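Local coordinates for acetylxylan esterase A (Aspergillus awamori, PDB 5X6S), which catalyses the deacetylation of xylan, a plant cell-wall polysaccharide, by cleaving acetyl side groups from the hetero-xylan backbone, at residues A[209-214]-A[223-228]; A[93-98]-A[126-131]; A[195-200]-A[262-267]. One frame throughout, in Å; residues are numbered along the deposited sequence.

Interaction 1: A[209-214]-A[223-228]; sequences NYYETC and YDYSAP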
loop_
_atom_site.group_PDB
_atom_site.type_symbol
_atom_site.label_atom_id
_atom_site.label_comp_id
_atom_site.label_asym_id
_atom_site.label_seq_id
_atom_site.Cartn_x
_atom_site.Cartn_y
_atom_site.Cartn_z
ATOM N N ASN A 209 4.493 4.943 28.854
ATOM C CA ASN A 209 4.224 4.272 27.596
ATOM C C ASN A 209 3.726 5.178 26.525
ATOM O O ASN A 209 3.981 4.947 25.350
ATOM C CB ASN A 209 3.258 3.114 27.811
ATOM C CG ASN A 209 3.872 2.004 28.605
ATOM O OD1 ASN A 209 4.909 1.443 28.212
ATOM N ND2 ASN A 209 3.215 1.629 29.698
ATOM N N TYR A 210 3.041 6.268 26.882
ATOM C CA TYR A 210 2.717 7.244 25.875
ATOM C C TYR A 210 3.974 7.821 25.299
ATOM O O TYR A 210 4.110 7.993 24.081
ATOM C CB TYR A 210 1.831 8.378 26.462
ATOM C CG TYR A 210 1.683 9.596 25.594
ATOM C CD1 TYR A 210 0.778 9.631 24.543
ATOM C CD2 TYR A 210 2.411 10.762 25.859
ATOM C CE1 TYR A 210 0.644 10.740 23.758
ATOM C CE2 TYR A 210 2.264 11.892 25.087
ATOM C CZ TYR A 210 1.388 11.888 24.036
ATOM O OH TYR A 210 1.232 13.015 23.239
ATOM N N TYR A 211 4.911 8.182 26.169
ATOM C CA TYR A 211 6.118 8.863 25.671
ATOM C C TYR A 211 6.999 7.887 24.897
ATOM O O TYR A 211 7.581 8.255 23.898
ATOM C CB TYR A 211 6.883 9.524 26.839
ATOM C CG TYR A 211 6.042 10.634 27.460
ATOM C CD1 TYR A 211 5.873 11.847 26.824
ATOM C CD2 TYR A 211 5.323 10.396 28.640
ATOM C CE1 TYR A 211 5.077 12.855 27.405
ATOM C CE2 TYR A 211 4.514 11.375 29.189
ATOM C CZ TYR A 211 4.387 12.588 28.561
ATOM O OH TYR A 211 3.561 13.554 29.104
ATOM N N GLU A 212 7.067 6.652 25.375
ATOM C CA GLU A 212 7.840 5.579 24.681
ATOM C C GLU A 212 7.299 5.312 23.283
ATOM O O GLU A 212 8.038 5.083 22.365
ATOM C CB GLU A 212 7.848 4.318 25.505
ATOM C CG GLU A 212 8.531 4.500 26.862
ATOM C CD GLU A 212 9.886 5.228 26.730
ATOM O OE1 GLU A 212 10.846 4.651 26.153
ATOM O OE2 GLU A 212 9.964 6.395 27.184
ATOM N N THR A 213 5.992 5.398 23.121
ATOM C CA THR A 213 5.356 5.220 21.800
ATOM C C THR A 213 5.630 6.384 20.867
ATOM O O THR A 213 5.896 6.195 19.670
ATOM C CB THR A 213 3.821 4.988 21.957
ATOM O OG1 THR A 213 3.574 3.849 22.813
ATOM C CG2 THR A 213 3.185 4.770 20.617
ATOM N N CYS A 214 5.548 7.619 21.384
ATOM C CA CYS A 214 5.822 8.777 20.573
ATOM C C CYS A 214 7.298 8.808 20.156
ATOM O O CYS A 214 7.605 9.160 19.020
ATOM C CB CYS A 214 5.438 10.047 21.345
ATOM S SG CYS A 214 3.621 10.292 21.475
ATOM N N TYR A 223 11.676 12.013 12.685
ATOM C CA TYR A 223 11.317 13.253 13.397
ATOM C C TYR A 223 12.220 13.399 14.617
ATOM O O TYR A 223 12.560 12.420 15.250
ATOM C CB TYR A 223 9.866 13.199 13.900
ATOM C CG TYR A 223 8.826 13.107 12.805
ATOM C CD1 TYR A 223 9.022 13.755 11.588
ATOM C CD2 TYR A 223 7.630 12.356 12.983
ATOM C CE1 TYR A 223 8.089 13.683 10.563
ATOM C CE2 TYR A 223 6.679 12.292 11.971
ATOM C CZ TYR A 223 6.899 12.925 10.775
ATOM O OH TYR A 223 5.981 12.870 9.750
ATOM N N ASP A 224 12.574 14.632 14.942
ATOM C CA ASP A 224 13.263 14.916 16.175
ATOM C C ASP A 224 12.280 14.827 17.334
ATOM O O ASP A 224 11.396 15.697 17.463
ATOM C CB ASP A 224 13.873 16.340 16.090
ATOM C CG ASP A 224 14.704 16.710 17.329
ATOM O OD1 ASP A 224 14.680 15.954 18.325
ATOM O OD2 ASP A 224 15.406 17.757 17.265
ATOM N N TYR A 225 12.440 13.824 18.190
ATOM C CA TYR A 225 11.506 13.608 19.268
ATOM C C TYR A 225 11.387 14.849 20.177
ATOM O O TYR A 225 10.270 15.189 20.672
ATOM C CB TYR A 225 11.865 12.381 20.095
ATOM C CG TYR A 225 11.009 12.192 21.341
ATOM C CD1 TYR A 225 9.623 11.949 21.255
ATOM C CD2 TYR A 225 11.569 12.293 22.619
ATOM C CE1 TYR A 225 8.840 11.792 22.408
ATOM C CE2 TYR A 225 10.792 12.162 23.766
ATOM C CZ TYR A 225 9.425 11.906 23.666
ATOM O OH TYR A 225 8.679 11.723 24.840
ATOM N N SER A 226 12.530 15.534 20.380
ATOM C CA SER A 226 12.573 16.738 21.226
ATOM C C SER A 226 12.098 18.004 20.577
ATOM O O SER A 226 11.981 19.000 21.252
ATOM C CB SER A 226 14.004 16.949 21.763
ATOM O OG SER A 226 14.305 15.861 22.634
ATOM N N ALA A 227 11.889 18.014 19.285
ATOM C CA ALA A 227 11.375 19.195 18.587
ATOM C C ALA A 227 10.153 18.911 17.696
ATOM O O ALA A 227 10.228 19.023 16.433
ATOM C CB ALA A 227 12.454 19.887 17.754
ATOM N N PRO A 228 8.990 18.631 18.339
ATOM C CA PRO A 228 7.762 18.547 17.553
ATOM C C PRO A 228 7.451 19.834 16.811
ATOM O O PRO A 228 8.028 20.870 17.131
ATOM C CB PRO A 228 6.684 18.192 18.607
ATOM C CG PRO A 228 7.318 18.373 19.946
ATOM C CD PRO A 228 8.807 18.229 19.746
#
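Tyr225 reaches back from the loop behind helix 208-221 to lie against Tyr211 and Cys214 on that helix of the alpha/beta-hydrolase fold, in the passage leading to strand 230-232. Its ring and hydroxyl make the contact from the loop side. With CG anti to the backbone N (chi1 173°), the ring is carried off the turn and onto the helix, where two helix residues one turn apart receive it. The tight part is at the phenol end: Tyr225 OH lies 3.4 Å from Tyr211 CD1, at the edge of the Tyr211 ring and near its plane, and 3.5 Å from Tyr211 CB. The two tyrosine side chains run roughly perpendicular. One atom in from the hydroxyl-bearing CZ, at CE1, Cys214 CB comes up to the Tyr225 ring edge, 4.0 Å away, an apolar touch on the buried side, where Cys214 also packs on Trp245. Toward solvent the contact is looser. Both tyrosines are partly exposed, and the turn residues Asp224, Ser226 and Ala227 are exposed. The turn is braced by its own bonds: it is a type I beta turn closed by Ala227 N to Asp224 O (3.0 Å), and it is also an Asx turn. As an added tie, Trp245 NE1 binds Tyr225 O, linking the turn to strand 240-246. In the Asx turn, Ser226 N donates to Asp224 OD1 over 3.0 Å, meeting the carboxylate from above its plane, with an N-H...O angle of 135°.

Interaction 2: A[93-98]-A[126-131]; sequences NSIANM and NVMAAT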
loop_
_atom_site.group_PDB
_atom_site.type_symbol
_atom_site.label_atom_id
_atom_site.label_comp_id
_atom_site.label_asym_id
_atom_site.label_seq_id
_atom_site.Cartn_x
_atom_site.Cartn_y
_atom_site.Cartn_z
ATOM N N ASN A 93 -0.649 -11.385 11.747
ATOM C CA ASN A 93 -0.730 -11.953 10.414
ATOM C C ASN A 93 -2.195 -12.276 10.039
ATOM O O ASN A 93 -2.632 -11.994 8.961
ATOM C CB ASN A 93 0.145 -13.194 10.319
ATOM C CG ASN A 93 0.666 -13.496 8.914
ATOM O OD1 ASN A 93 1.719 -14.083 8.775
ATOM N ND2 ASN A 93 -0.040 -13.080 7.903
ATOM N N SER A 94 -2.931 -12.847 10.976
ATOM C CA SER A 94 -4.320 -13.100 10.773
ATOM C C SER A 94 -5.102 -11.836 10.466
ATOM O O SER A 94 -5.892 -11.822 9.521
ATOM C CB SER A 94 -4.893 -13.811 12.003
ATOM O OG SER A 94 -4.392 -15.149 12.062
ATOM N N ILE A 95 -4.884 -10.779 11.259
ATOM C CA ILE A 95 -5.570 -9.517 11.053
ATOM C C ILE A 95 -5.255 -8.958 9.660
ATOM O O ILE A 95 -6.150 -8.462 8.940
ATOM C CB ILE A 95 -5.217 -8.491 12.169
ATOM C CG1 ILE A 95 -5.762 -8.994 13.530
ATOM C CG2 ILE A 95 -5.808 -7.124 11.844
ATOM C CD1 ILE A 95 -5.351 -8.097 14.693
ATOM N N ALA A 96 -4.000 -9.059 9.252
ATOM C CA ALA A 96 -3.575 -8.648 7.916
ATOM C C ALA A 96 -4.412 -9.338 6.828
ATOM O O ALA A 96 -4.890 -8.678 5.881
ATOM C CB ALA A 96 -2.129 -8.954 7.716
ATOM N N ASN A 97 -4.593 -10.650 6.956
ATOM C CA ASN A 97 -5.374 -11.431 6.022
ATOM C C ASN A 97 -6.859 -11.071 5.984
ATOM O O ASN A 97 -7.529 -11.142 4.922
ATOM C CB ASN A 97 -5.113 -12.924 6.257
ATOM C CG ASN A 97 -3.696 -13.333 5.937
ATOM O OD1 ASN A 97 -2.998 -12.640 5.198
ATOM N ND2 ASN A 97 -3.234 -14.438 6.523
ATOM N N MET A 98 -7.415 -10.655 7.115
ATOM C CA MET A 98 -8.784 -10.150 7.155
ATOM C C MET A 98 -8.910 -8.908 6.271
ATOM O O MET A 98 -9.916 -8.721 5.547
ATOM C CB MET A 98 -9.160 -9.747 8.572
ATOM C CG MET A 98 -9.208 -10.867 9.543
ATOM S SD MET A 98 -9.557 -10.340 11.226
ATOM C CE MET A 98 -8.898 -11.678 12.176
ATOM N N ASN A 126 -0.308 -0.777 17.387
ATOM C CA ASN A 126 1.084 -0.445 17.171
ATOM C C ASN A 126 1.782 -1.582 16.493
ATOM O O ASN A 126 2.547 -1.363 15.615
ATOM C CB ASN A 126 1.815 -0.073 18.434
ATOM C CG ASN A 126 1.501 1.339 18.888
ATOM O OD1 ASN A 126 1.493 2.278 18.133
ATOM N ND2 ASN A 126 1.180 1.440 20.116
ATOM N N VAL A 127 1.489 -2.787 16.901
ATOM C CA VAL A 127 2.104 -3.999 16.297
ATOM C C VAL A 127 1.742 -4.103 14.807
ATOM O O VAL A 127 2.618 -4.376 13.935
ATOM C CB VAL A 127 1.769 -5.277 17.081
ATOM C CG1 VAL A 127 2.213 -6.541 16.318
ATOM C CG2 VAL A 127 2.451 -5.276 18.451
ATOM N N MET A 128 0.475 -3.867 14.485
ATOM C CA MET A 128 0.010 -3.928 13.066
ATOM C C MET A 128 0.715 -2.882 12.216
ATOM O O MET A 128 1.065 -3.132 11.072
ATOM C CB MET A 128 -1.497 -3.698 12.957
ATOM C CG MET A 128 -2.391 -4.840 13.526
ATOM S SD MET A 128 -2.010 -6.479 12.834
ATOM C CE MET A 128 -2.196 -6.112 11.075
ATOM N N ALA A 129 0.893 -1.682 12.765
ATOM C CA ALA A 129 1.607 -0.626 12.049
ATOM C C ALA A 129 3.053 -1.057 11.703
ATOM O O ALA A 129 3.565 -0.717 10.657
ATOM C CB ALA A 129 1.607 0.658 12.865
ATOM N N ALA A 130 3.701 -1.742 12.617
ATOM C CA ALA A 130 5.090 -2.185 12.483
ATOM C C ALA A 130 5.256 -3.447 11.646
ATOM O O ALA A 130 6.266 -3.594 10.936
ATOM C CB ALA A 130 5.663 -2.423 13.853
ATOM N N THR A 131 4.309 -4.371 11.739
ATOM C CA THR A 131 4.452 -5.681 11.076
ATOM C C THR A 131 3.854 -5.678 9.657
ATOM O O THR A 131 4.397 -6.342 8.783
ATOM C CB THR A 131 3.814 -6.830 11.885
ATOM O OG1 THR A 131 2.486 -6.470 12.292
ATOM C CG2 THR A 131 4.659 -7.198 13.124
#
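No aromatic ring joins Met128 to Ile95 and Ala96; the flat group here is the peptide linking Ile95 to Ala96. One face of it takes the Met128 methyl: CE stands over the nitrogen end of that face, offset to the N-H side, 3.9 Å from Ala96 N. Beside the peptide, the methyl also meets the Ile95 branch, with CG2 3.8 Å from CE, and more distantly Ala96 CB at 4.4 Å. The sulfur rests on the root of the same isoleucine, SD lying 3.8 Å from Ile95 CB. Met128 gets there by folding: bends at chi2 (-54°) and chi3 (-56°) curl its chain, so that sulfur and methyl are both presented to helix 91-106. Pro67 of strand 63-68 packs on the Ile95 side chain as well. Ser92, one turn earlier on helix 91-106, also touches Met128. On helix 120-131, Thr131 OG1 gives a second bond, 2.7 Å, to Val127 O, which already accepts from Thr131 N; the hydroxyl comes from above the carbonyl plane. Three buried residues thus join two helices, one of them the helix after the probable nucleophile elbow at Ser119, with no hydrogen bond between the two segments. The chemistry is that of dispersion and burial: a flexible thioether fitted to a branched side chain and a buried turn of helix backbone.

Interaction 3: A[195-200]-A[262-267]; sequences QIYHGS and PIHGDK
A water held between Gln195 and Lys267 makes the polar link of this contact: it donates to Lys267 O over 2.7 Å and accepts from Gln195 NE2 over 2.9 Å. One molecule thus ties a side chain of strand 193-199 to the backbone of helix 265-272. The Gln195 amide has further partners, OE1 meeting Thr140 and NE2 meeting Gln250 on the flanking strands, which should fix its rotation. Next to this bridge, Tyr197 supplies the direct packing. Its hydroxyl end abuts the beta carbons of two residues one turn apart, with OH 3.7 Å from Lys267 CB and 3.9 Å from His264 CB. The Tyr197 and His264 rings are nearly parallel, planes at 24°, but offset so that little of one ring lies over the other, their centroids 5.6 Å from each other. Tyr142 stacks on Tyr197 in turn. His264, at the N-cap position of helix 265-272, is tethered within its own segment: ND1 donates to Pro262 O over 2.8 Å, the acceptor lying near the imidazole plane, while NE2 binds Gln237. Lys267 begins toward the strand, but bends at chi2 and chi3 lead its amine away to a salt bridge with Glu270. The start of helix 265-272 thus packs on strand 193-199 of the central sheet. That strand leads to Asp202 and the 262-267 segment follows His259; with Ser119 these two probably form the charge relay. A late strand leading to the acid, with the histidine shortly before the last helix, is characteristic of the alpha/beta-hydrolase fold.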
loop_
_atom_site.group_PDB
_atom_site.type_symbol
_atom_site.label_atom_id
_atom_site.label_comp_id
_atom_site.label_asym_id
_atom_site.label_seq_id
_atom_site.Cartn_x
_atom_site.Cartn_y
_atom_site.Cartn_z
ATOM N N GLN A 195 -1.484 8.268 15.293
ATOM C CA GLN A 195 -2.092 9.153 16.286
ATOM C C GLN A 195 -2.238 8.384 17.561
ATOM O O GLN A 195 -2.927 7.335 17.607
ATOM C CB GLN A 195 -3.463 9.623 15.797
ATOM C CG GLN A 195 -4.190 10.535 16.738
ATOM C CD GLN A 195 -5.555 10.927 16.175
ATOM O OE1 GLN A 195 -6.448 10.066 15.996
ATOM N NE2 GLN A 195 -5.716 12.204 15.847
ATOM N N ILE A 196 -1.590 8.881 18.621
ATOM C CA ILE A 196 -1.433 8.172 19.897
ATOM C C ILE A 196 -2.128 8.934 21.040
ATOM O O ILE A 196 -1.694 10.042 21.397
ATOM C CB ILE A 196 0.073 8.000 20.244
ATOM C CG1 ILE A 196 0.860 7.500 19.034
ATOM C CG2 ILE A 196 0.286 7.182 21.536
ATOM C CD1 ILE A 196 0.432 6.141 18.459
ATOM N N TYR A 197 -3.179 8.350 21.627
ATOM C CA TYR A 197 -3.844 8.899 22.801
ATOM C C TYR A 197 -3.403 8.162 24.061
ATOM O O TYR A 197 -3.207 6.954 24.053
ATOM C CB TYR A 197 -5.360 8.713 22.725
ATOM C CG TYR A 197 -6.126 9.550 21.721
ATOM C CD1 TYR A 197 -6.263 9.160 20.370
ATOM C CD2 TYR A 197 -6.787 10.706 22.130
ATOM C CE1 TYR A 197 -7.034 9.924 19.473
ATOM C CE2 TYR A 197 -7.580 11.451 21.240
ATOM C CZ TYR A 197 -7.703 11.067 19.924
ATOM O OH TYR A 197 -8.496 11.832 19.088
ATOM N N HIS A 198 -3.342 8.864 25.184
ATOM C CA HIS A 198 -3.071 8.223 26.467
ATOM C C HIS A 198 -3.563 9.164 27.572
ATOM O O HIS A 198 -3.559 10.374 27.392
ATOM C CB HIS A 198 -1.583 7.914 26.656
ATOM C CG HIS A 198 -1.305 6.653 27.417
ATOM N ND1 HIS A 198 -0.876 5.503 26.799
ATOM C CD2 HIS A 198 -1.461 6.331 28.728
ATOM C CE1 HIS A 198 -0.790 4.523 27.675
ATOM N NE2 HIS A 198 -1.115 5.008 28.865
ATOM N N GLY A 199 -3.949 8.591 28.703
ATOM C CA GLY A 199 -4.392 9.397 29.856
ATOM C C GLY A 199 -3.307 9.523 30.922
ATOM O O GLY A 199 -2.569 8.562 31.175
ATOM N N SER A 200 -3.214 10.706 31.550
ATOM C CA SER A 200 -2.138 11.021 32.524
ATOM C C SER A 200 -2.224 10.234 33.831
ATOM O O SER A 200 -1.269 10.152 34.569
ATOM C CB SER A 200 -2.096 12.525 32.835
ATOM O OG SER A 200 -3.213 12.895 33.624
ATOM N N PRO A 262 -11.352 7.544 26.226
ATOM C CA PRO A 262 -12.555 7.150 25.443
ATOM C C PRO A 262 -12.337 7.440 23.967
ATOM O O PRO A 262 -11.687 8.406 23.636
ATOM C CB PRO A 262 -13.673 8.087 25.952
ATOM C CG PRO A 262 -13.058 8.962 27.017
ATOM C CD PRO A 262 -11.620 8.582 27.245
ATOM N N ILE A 263 -12.924 6.628 23.091
ATOM C CA ILE A 263 -12.784 6.807 21.673
ATOM C C ILE A 263 -13.420 8.124 21.241
ATOM O O ILE A 263 -14.544 8.450 21.632
ATOM C CB ILE A 263 -13.525 5.666 20.921
ATOM C CG1 ILE A 263 -12.896 4.315 21.200
ATOM C CG2 ILE A 263 -13.553 5.948 19.423
ATOM C CD1 ILE A 263 -13.756 3.148 20.744
ATOM N N HIS A 264 -12.711 8.901 20.428
ATOM C CA HIS A 264 -13.236 10.103 19.869
ATOM C C HIS A 264 -13.509 9.778 18.397
ATOM O O HIS A 264 -12.698 10.077 17.516
ATOM C CB HIS A 264 -12.252 11.274 20.001
ATOM C CG HIS A 264 -12.080 11.771 21.405
ATOM N ND1 HIS A 264 -11.750 10.948 22.460
ATOM C CD2 HIS A 264 -12.236 13.009 21.929
ATOM C CE1 HIS A 264 -11.697 11.659 23.574
ATOM N NE2 HIS A 264 -11.981 12.915 23.273
ATOM N N GLY A 265 -14.670 9.187 18.127
ATOM C CA GLY A 265 -15.004 8.707 16.775
ATOM C C GLY A 265 -14.972 9.776 15.667
ATOM O O GLY A 265 -14.409 9.541 14.597
ATOM N N ASP A 266 -15.553 10.968 15.906
ATOM C CA ASP A 266 -15.488 11.981 14.877
ATOM C C ASP A 266 -14.031 12.411 14.597
ATOM O O ASP A 266 -13.655 12.638 13.445
ATOM C CB ASP A 266 -16.338 13.232 15.199
ATOM C CG ASP A 266 -17.828 12.907 15.482
ATOM O OD1 ASP A 266 -18.332 11.840 15.147
ATOM O OD2 ASP A 266 -18.492 13.763 16.088
ATOM N N LYS A 267 -13.239 12.510 15.651
ATOM C CA LYS A 267 -11.800 12.830 15.502
ATOM C C LYS A 267 -11.037 11.769 14.714
ATOM O O LYS A 267 -10.121 12.081 13.968
ATOM C CB LYS A 267 -11.133 13.087 16.859
ATOM C CG LYS A 267 -11.690 14.259 17.675
ATOM C CD LYS A 267 -12.038 15.468 16.838
ATOM C CE LYS A 267 -10.847 16.240 16.425
ATOM N NZ LYS A 267 -11.269 17.606 15.940
HETATM O O HOH W 1 -8.083 13.629 14.843
#

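Along the chain interaction 2 is complete first; strand 193-199 then opens interaction 3, helix 208-221 and its following loop make interaction 1, and the 262-267 segment closes interaction 3. Centres lie about 23 Å (1 and 2), 17 Å (1 and 3) and 21 Å (2 and 3) apart. Strand 193-199 joins them: Ile196 meets Thr213 and Asn126, from the helices of interactions 1 and 2, while neighbouring Tyr197 turns to the 262-267 segment on the other face of the sheet. Thr213 CG2 also touches Asn126 OD1, 3.9 Å away. Helices thus pack on both faces of one central sheet, as in other alpha/beta hydrolases.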